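Local coordinates for enoyl-CoA hydratase (Geobacillus kaustophilus, PDB 2PPY), which probably catalyses the reversible hydration of enoyl-CoA thioesters in fatty acid beta-oxidation, at residues Ile44-Val58 / Thr93-Cys107. Sequence-based numbering, arbitrary orientation.
Sequences IDDIRFDPDIKVVIV and TLDKIARSPQVYIAC
V56 caps one face of the Y104 ring: its CB sits 3.7 Å from the ring centroid and 4° off the normal, a CH-pi contact, with CG1 nearest CE2 and CG2 nearest CE1. I97 CG1 covers the opposite face toward the rim, clamping the tyrosine between strand 55-58 and helix 93-99. The Y104 hydroxyl reaches I44 and gives its proton to a water at 2.6 Å from OH; that water donates to I44 O and Q102 OE1, so three groups hold it. Bent at chi2 (79°), Q102 turns its amide back toward the loop, where NE2 donates to I53 O at 2.9 Å, from above the carbonyl plane, while I47 CG2 packs on CD. Beneath these side chains the axes of the parallel strands 55-58 and 103-107 approach to 4.7 Å, and the ladder runs from V103 N-K54 O, just before the first strand, through C107 N-V58 O.

This close packing gives way, between the helices, to a buried polar network that opens outward at D45. R48, extended from CG to NE, uses the edge of its guanidinium twice: NE meets S100 OG almost straight (175°, 3.1 Å), and NH2 reaches K96 O at 3.0 Å. S100 OG donates to that same carbonyl. K96 CE lies over one guanidinium face before NZ bridges to D45 OD1 at 2.7 Å, on the syn side of the partly exposed carboxylate. E92 of a neighbouring subunit pairs with R48 NH1, probably balancing the arginine charge that lies near K96. Two helices, each leading into one of two adjacent parallel strands, form an arrangement characteristic of the crotonase fold.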
loop_
_atom_site.group_PDB
_atom_site.type_symbol
_atom_site.label_atom_id
_atom_site.label_comp_id
_atom_site.label_asym_id
_atom_site.label_seq_id
_atom_site.Cartn_x
_atom_site.Cartn_y
_atom_site.Cartn_z
ATOM N N ILE A 44 -14.496 9.082 -24.218
ATOM C CA ILE A 44 -14.471 8.086 -23.156
ATOM C C ILE A 44 -15.791 8.114 -22.386
ATOM O O ILE A 44 -16.422 7.070 -22.191
ATOM C CB ILE A 44 -13.295 8.338 -22.185
ATOM C CG1 ILE A 44 -11.970 8.163 -22.937
ATOM C CG2 ILE A 44 -13.370 7.376 -21.016
ATOM C CD1 ILE A 44 -10.738 8.424 -22.106
ATOM N N ASP A 45 -16.215 9.304 -21.961
ATOM C CA ASP A 45 -17.473 9.429 -21.225
ATOM C C ASP A 45 -18.641 8.925 -22.067
ATOM O O ASP A 45 -19.491 8.176 -21.583
ATOM C CB ASP A 45 -17.735 10.884 -20.814
ATOM C CG ASP A 45 -16.842 11.342 -19.681
ATOM O OD1 ASP A 45 -16.398 10.486 -18.890
ATOM O OD2 ASP A 45 -16.597 12.560 -19.569
ATOM N N ASP A 46 -18.676 9.336 -23.330
ATOM C CA ASP A 46 -19.737 8.906 -24.233
ATOM C C ASP A 46 -19.795 7.388 -24.321
ATOM O O ASP A 46 -20.853 6.786 -24.151
ATOM C CB ASP A 46 -19.513 9.459 -25.636
ATOM C CG ASP A 46 -20.525 8.923 -26.631
ATOM O OD1 ASP A 46 -21.706 9.318 -26.542
ATOM O OD2 ASP A 46 -20.147 8.098 -27.490
ATOM N N ILE A 47 -18.647 6.777 -24.598
ATOM C CA ILE A 47 -18.562 5.331 -24.726
ATOM C C ILE A 47 -18.963 4.606 -23.446
ATOM O O ILE A 47 -19.594 3.548 -23.505
ATOM C CB ILE A 47 -17.143 4.906 -25.161
ATOM C CG1 ILE A 47 -16.857 5.463 -26.562
ATOM C CG2 ILE A 47 -17.024 3.388 -25.161
ATOM C CD1 ILE A 47 -15.440 5.269 -27.047
ATOM N N ARG A 48 -18.605 5.177 -22.295
ATOM C CA ARG A 48 -18.948 4.581 -21.004
ATOM C C ARG A 48 -20.459 4.470 -20.845
ATOM O O ARG A 48 -20.975 3.446 -20.407
ATOM C CB ARG A 48 -18.420 5.435 -19.847
ATOM C CG ARG A 48 -16.978 5.221 -19.439
ATOM C CD ARG A 48 -16.640 6.224 -18.342
ATOM N NE ARG A 48 -15.359 5.980 -17.686
ATOM C CZ ARG A 48 -14.953 6.640 -16.607
ATOM N NH1 ARG A 48 -15.728 7.576 -16.075
ATOM N NH2 ARG A 48 -13.782 6.362 -16.052
ATOM N N PHE A 49 -21.165 5.542 -21.190
ATOM C CA PHE A 49 -22.613 5.571 -21.060
ATOM C C PHE A 49 -23.333 4.845 -22.188
ATOM O O PHE A 49 -24.557 4.907 -22.288
ATOM C CB PHE A 49 -23.095 7.023 -20.964
ATOM C CG PHE A 49 -22.957 7.615 -19.588
ATOM C CD1 PHE A 49 -24.014 7.556 -18.681
ATOM C CD2 PHE A 49 -21.770 8.220 -19.190
ATOM C CE1 PHE A 49 -23.892 8.092 -17.401
ATOM C CE2 PHE A 49 -21.637 8.759 -17.911
ATOM C CZ PHE A 49 -22.701 8.694 -17.016
ATOM N N ASP A 50 -22.574 4.155 -23.034
ATOM C CA ASP A 50 -23.150 3.402 -24.143
ATOM C C ASP A 50 -22.978 1.912 -23.852
ATOM O O ASP A 50 -21.945 1.330 -24.170
ATOM C CB ASP A 50 -22.442 3.753 -25.451
ATOM C CG ASP A 50 -23.132 3.158 -26.667
ATOM O OD1 ASP A 50 -23.889 2.180 -26.504
ATOM O OD2 ASP A 50 -22.906 3.662 -27.786
ATOM N N PRO A 51 -24.003 1.278 -23.259
ATOM C CA PRO A 51 -24.044 -0.140 -22.883
ATOM C C PRO A 51 -23.661 -1.136 -23.973
ATOM O O PRO A 51 -23.184 -2.233 -23.680
ATOM C CB PRO A 51 -25.493 -0.338 -22.438
ATOM C CG PRO A 51 -25.889 1.008 -21.956
ATOM C CD PRO A 51 -25.311 1.906 -23.011
ATOM N N ASP A 52 -23.870 -0.758 -25.227
ATOM C CA ASP A 52 -23.574 -1.654 -26.337
ATOM C C ASP A 52 -22.099 -1.797 -26.675
ATOM O O ASP A 52 -21.706 -2.776 -27.308
ATOM C CB ASP A 52 -24.344 -1.212 -27.584
ATOM C CG ASP A 52 -25.849 -1.245 -27.383
ATOM O OD1 ASP A 52 -26.378 -2.308 -26.987
ATOM O OD2 ASP A 52 -26.502 -0.207 -27.623
ATOM N N ILE A 53 -21.280 -0.833 -26.264
ATOM C CA ILE A 53 -19.852 -0.897 -26.564
ATOM C C ILE A 53 -19.107 -1.697 -25.504
ATOM O O ILE A 53 -19.140 -1.364 -24.322
ATOM C CB ILE A 53 -19.225 0.508 -26.655
ATOM C CG1 ILE A 53 -20.047 1.393 -27.597
ATOM C CG2 ILE A 53 -17.789 0.395 -27.179
ATOM C CD1 ILE A 53 -20.112 0.882 -29.028
ATOM N N LYS A 54 -18.433 -2.755 -25.936
ATOM C CA LYS A 54 -17.693 -3.605 -25.020
ATOM C C LYS A 54 -16.181 -3.516 -25.242
ATOM O O LYS A 54 -15.394 -3.881 -24.371
ATOM C CB LYS A 54 -18.165 -5.054 -25.170
ATOM C CG LYS A 54 -19.565 -5.335 -24.600
ATOM C CD LYS A 54 -20.670 -4.674 -25.402
ATOM C CE LYS A 54 -22.051 -5.236 -25.044
ATOM N NZ LYS A 54 -22.509 -4.917 -23.661
ATOM N N VAL A 55 -15.781 -3.030 -26.410
ATOM C CA VAL A 55 -14.371 -2.900 -26.732
ATOM C C VAL A 55 -14.082 -1.582 -27.437
ATOM O O VAL A 55 -14.890 -1.093 -28.225
ATOM C CB VAL A 55 -13.892 -4.052 -27.650
ATOM C CG1 VAL A 55 -12.398 -3.924 -27.911
ATOM C CG2 VAL A 55 -14.207 -5.396 -27.011
ATOM N N VAL A 56 -12.924 -1.006 -27.150
ATOM C CA VAL A 56 -12.539 0.243 -27.786
ATOM C C VAL A 56 -11.151 0.112 -28.394
ATOM O O VAL A 56 -10.203 -0.294 -27.721
ATOM C CB VAL A 56 -12.521 1.416 -26.791
ATOM C CG1 VAL A 56 -12.068 2.689 -27.507
ATOM C CG2 VAL A 56 -13.904 1.609 -26.180
ATOM N N ILE A 57 -11.041 0.433 -29.677
ATOM C CA ILE A 57 -9.754 0.381 -30.349
ATOM C C ILE A 57 -9.323 1.810 -30.648
ATOM O O ILE A 57 -10.060 2.577 -31.263
ATOM C CB ILE A 57 -9.815 -0.364 -31.698
ATOM C CG1 ILE A 57 -10.314 -1.793 -31.505
ATOM C CG2 ILE A 57 -8.423 -0.393 -32.320
ATOM C CD1 ILE A 57 -10.530 -2.538 -32.825
ATOM N N VAL A 58 -8.131 2.176 -30.208
ATOM C CA VAL A 58 -7.644 3.509 -30.488
ATOM C C VAL A 58 -6.612 3.372 -31.599
ATOM O O VAL A 58 -5.635 2.641 -31.457
ATOM C CB VAL A 58 -7.002 4.142 -29.239
ATOM C CG1 VAL A 58 -6.527 5.557 -29.553
ATOM C CG2 VAL A 58 -8.011 4.153 -28.094
ATOM N N THR A 93 -7.615 12.043 -17.542
ATOM C CA THR A 93 -8.326 11.498 -18.693
ATOM C C THR A 93 -7.823 10.078 -18.939
ATOM O O THR A 93 -8.612 9.142 -19.055
ATOM C CB THR A 93 -8.095 12.348 -19.954
ATOM O OG1 THR A 93 -8.639 13.660 -19.748
ATOM C CG2 THR A 93 -8.771 11.701 -21.169
ATOM N N LEU A 94 -6.505 9.918 -19.004
ATOM C CA LEU A 94 -5.935 8.598 -19.224
ATOM C C LEU A 94 -6.326 7.651 -18.086
ATOM O O LEU A 94 -6.578 6.471 -18.320
ATOM C CB LEU A 94 -4.408 8.683 -19.347
ATOM C CG LEU A 94 -3.858 9.429 -20.574
ATOM C CD1 LEU A 94 -2.353 9.177 -20.673
ATOM C CD2 LEU A 94 -4.555 8.949 -21.860
ATOM N N ASP A 95 -6.397 8.168 -16.863
ATOM C CA ASP A 95 -6.761 7.339 -15.714
ATOM C C ASP A 95 -8.147 6.702 -15.855
ATOM O O ASP A 95 -8.392 5.614 -15.328
ATOM C CB ASP A 95 -6.741 8.155 -14.409
ATOM C CG ASP A 95 -5.366 8.712 -14.072
ATOM O OD1 ASP A 95 -4.349 8.108 -14.471
ATOM O OD2 ASP A 95 -5.309 9.754 -13.383
ATOM N N LYS A 96 -9.051 7.386 -16.553
ATOM C CA LYS A 96 -10.417 6.895 -16.734
ATOM C C LYS A 96 -10.547 5.558 -17.474
ATOM O O LYS A 96 -11.510 4.823 -17.270
ATOM C CB LYS A 96 -11.253 7.974 -17.433
ATOM C CG LYS A 96 -11.361 9.247 -16.594
ATOM C CD LYS A 96 -12.040 10.411 -17.309
ATOM C CE LYS A 96 -13.541 10.205 -17.457
ATOM N NZ LYS A 96 -14.231 11.505 -17.719
ATOM N N ILE A 97 -9.572 5.239 -18.318
ATOM C CA ILE A 97 -9.601 3.996 -19.083
ATOM C C ILE A 97 -9.595 2.738 -18.206
ATOM O O ILE A 97 -10.386 1.819 -18.422
ATOM C CB ILE A 97 -8.406 3.939 -20.077
ATOM C CG1 ILE A 97 -8.532 5.078 -21.092
ATOM C CG2 ILE A 97 -8.383 2.598 -20.803
ATOM C CD1 ILE A 97 -7.365 5.196 -22.041
ATOM N N ALA A 98 -8.710 2.695 -17.217
ATOM C CA ALA A 98 -8.627 1.541 -16.328
ATOM C C ALA A 98 -9.921 1.338 -15.540
ATOM O O ALA A 98 -10.204 0.236 -15.084
ATOM C CB ALA A 98 -7.454 1.706 -15.368
ATOM N N ARG A 99 -10.702 2.403 -15.384
ATOM C CA ARG A 99 -11.956 2.321 -14.645
ATOM C C ARG A 99 -13.158 2.033 -15.540
ATOM O O ARG A 99 -14.249 1.765 -15.035
ATOM C CB ARG A 99 -12.206 3.629 -13.882
ATOM C CG ARG A 99 -11.051 4.063 -13.002
ATOM C CD ARG A 99 -11.412 5.266 -12.142
ATOM N NE ARG A 99 -10.226 5.838 -11.511
ATOM C CZ ARG A 99 -9.727 7.036 -11.800
ATOM N NH1 ARG A 99 -10.315 7.808 -12.710
ATOM N NH2 ARG A 99 -8.628 7.457 -11.192
ATOM N N SER A 100 -12.963 2.098 -16.858
ATOM C CA SER A 100 -14.045 1.866 -17.820
ATOM C C SER A 100 -14.387 0.391 -18.058
ATOM O O SER A 100 -13.518 -0.476 -18.013
ATOM C CB SER A 100 -13.699 2.525 -19.159
ATOM O OG SER A 100 -13.523 3.924 -19.007
ATOM N N PRO A 101 -15.667 0.095 -18.339
ATOM C CA PRO A 101 -16.105 -1.282 -18.581
ATOM C C PRO A 101 -15.501 -1.891 -19.840
ATOM O O PRO A 101 -15.271 -3.099 -19.894
ATOM C CB PRO A 101 -17.629 -1.155 -18.704
ATOM C CG PRO A 101 -17.950 0.118 -17.993
ATOM C CD PRO A 101 -16.811 1.018 -18.395
ATOM N N GLN A 102 -15.260 -1.056 -20.850
ATOM C CA GLN A 102 -14.707 -1.521 -22.122
ATOM C C GLN A 102 -13.224 -1.821 -22.056
ATOM O O GLN A 102 -12.486 -1.194 -21.294
ATOM C CB GLN A 102 -14.888 -0.479 -23.236
ATOM C CG GLN A 102 -16.305 -0.130 -23.629
ATOM C CD GLN A 102 -16.954 0.835 -22.666
ATOM O OE1 GLN A 102 -16.273 1.602 -21.980
ATOM N NE2 GLN A 102 -18.282 0.817 -22.620
ATOM N N VAL A 103 -12.792 -2.769 -22.881
ATOM C CA VAL A 103 -11.387 -3.119 -22.973
ATOM C C VAL A 103 -10.801 -2.151 -23.998
ATOM O O VAL A 103 -11.278 -2.070 -25.133
ATOM C CB VAL A 103 -11.197 -4.570 -23.469
ATOM C CG1 VAL A 103 -9.734 -4.830 -23.803
ATOM C CG2 VAL A 103 -11.668 -5.542 -22.403
ATOM N N TYR A 104 -9.785 -1.401 -23.589
ATOM C CA TYR A 104 -9.137 -0.446 -24.478
ATOM C C TYR A 104 -7.873 -1.028 -25.116
ATOM O O TYR A 104 -6.952 -1.456 -24.422
ATOM C CB TYR A 104 -8.797 0.838 -23.713
ATOM C CG TYR A 104 -9.928 1.848 -23.672
ATOM C CD1 TYR A 104 -11.140 1.550 -23.048
ATOM C CD2 TYR A 104 -9.794 3.090 -24.290
ATOM C CE1 TYR A 104 -12.197 2.469 -23.047
ATOM C CE2 TYR A 104 -10.839 4.011 -24.295
ATOM C CZ TYR A 104 -12.034 3.695 -23.675
ATOM O OH TYR A 104 -13.061 4.602 -23.701
ATOM N N ILE A 105 -7.842 -1.041 -26.444
ATOM C CA ILE A 105 -6.704 -1.570 -27.185
ATOM C C ILE A 105 -6.077 -0.466 -28.028
ATOM O O ILE A 105 -6.772 0.220 -28.778
ATOM C CB ILE A 105 -7.130 -2.707 -28.145
ATOM C CG1 ILE A 105 -7.907 -3.777 -27.380
ATOM C CG2 ILE A 105 -5.895 -3.332 -28.809
ATOM C CD1 ILE A 105 -8.466 -4.862 -28.279
ATOM N N ALA A 106 -4.768 -0.297 -27.901
ATOM C CA ALA A 106 -4.054 0.704 -28.677
ATOM C C ALA A 106 -3.538 0.026 -29.940
ATOM O O ALA A 106 -2.724 -0.893 -29.864
ATOM C CB ALA A 106 -2.892 1.254 -27.878
ATOM N N CYS A 107 -4.024 0.464 -31.098
ATOM C CA CYS A 107 -3.587 -0.111 -32.365
ATOM C C CYS A 107 -2.445 0.752 -32.883
ATOM O O CYS A 107 -2.673 1.799 -33.487
ATOM C CB CYS A 107 -4.737 -0.119 -33.376
ATOM S SG CYS A 107 -4.348 -0.994 -34.919
HETATM O O HOH W 1 -15.027 4.128 -22.137
#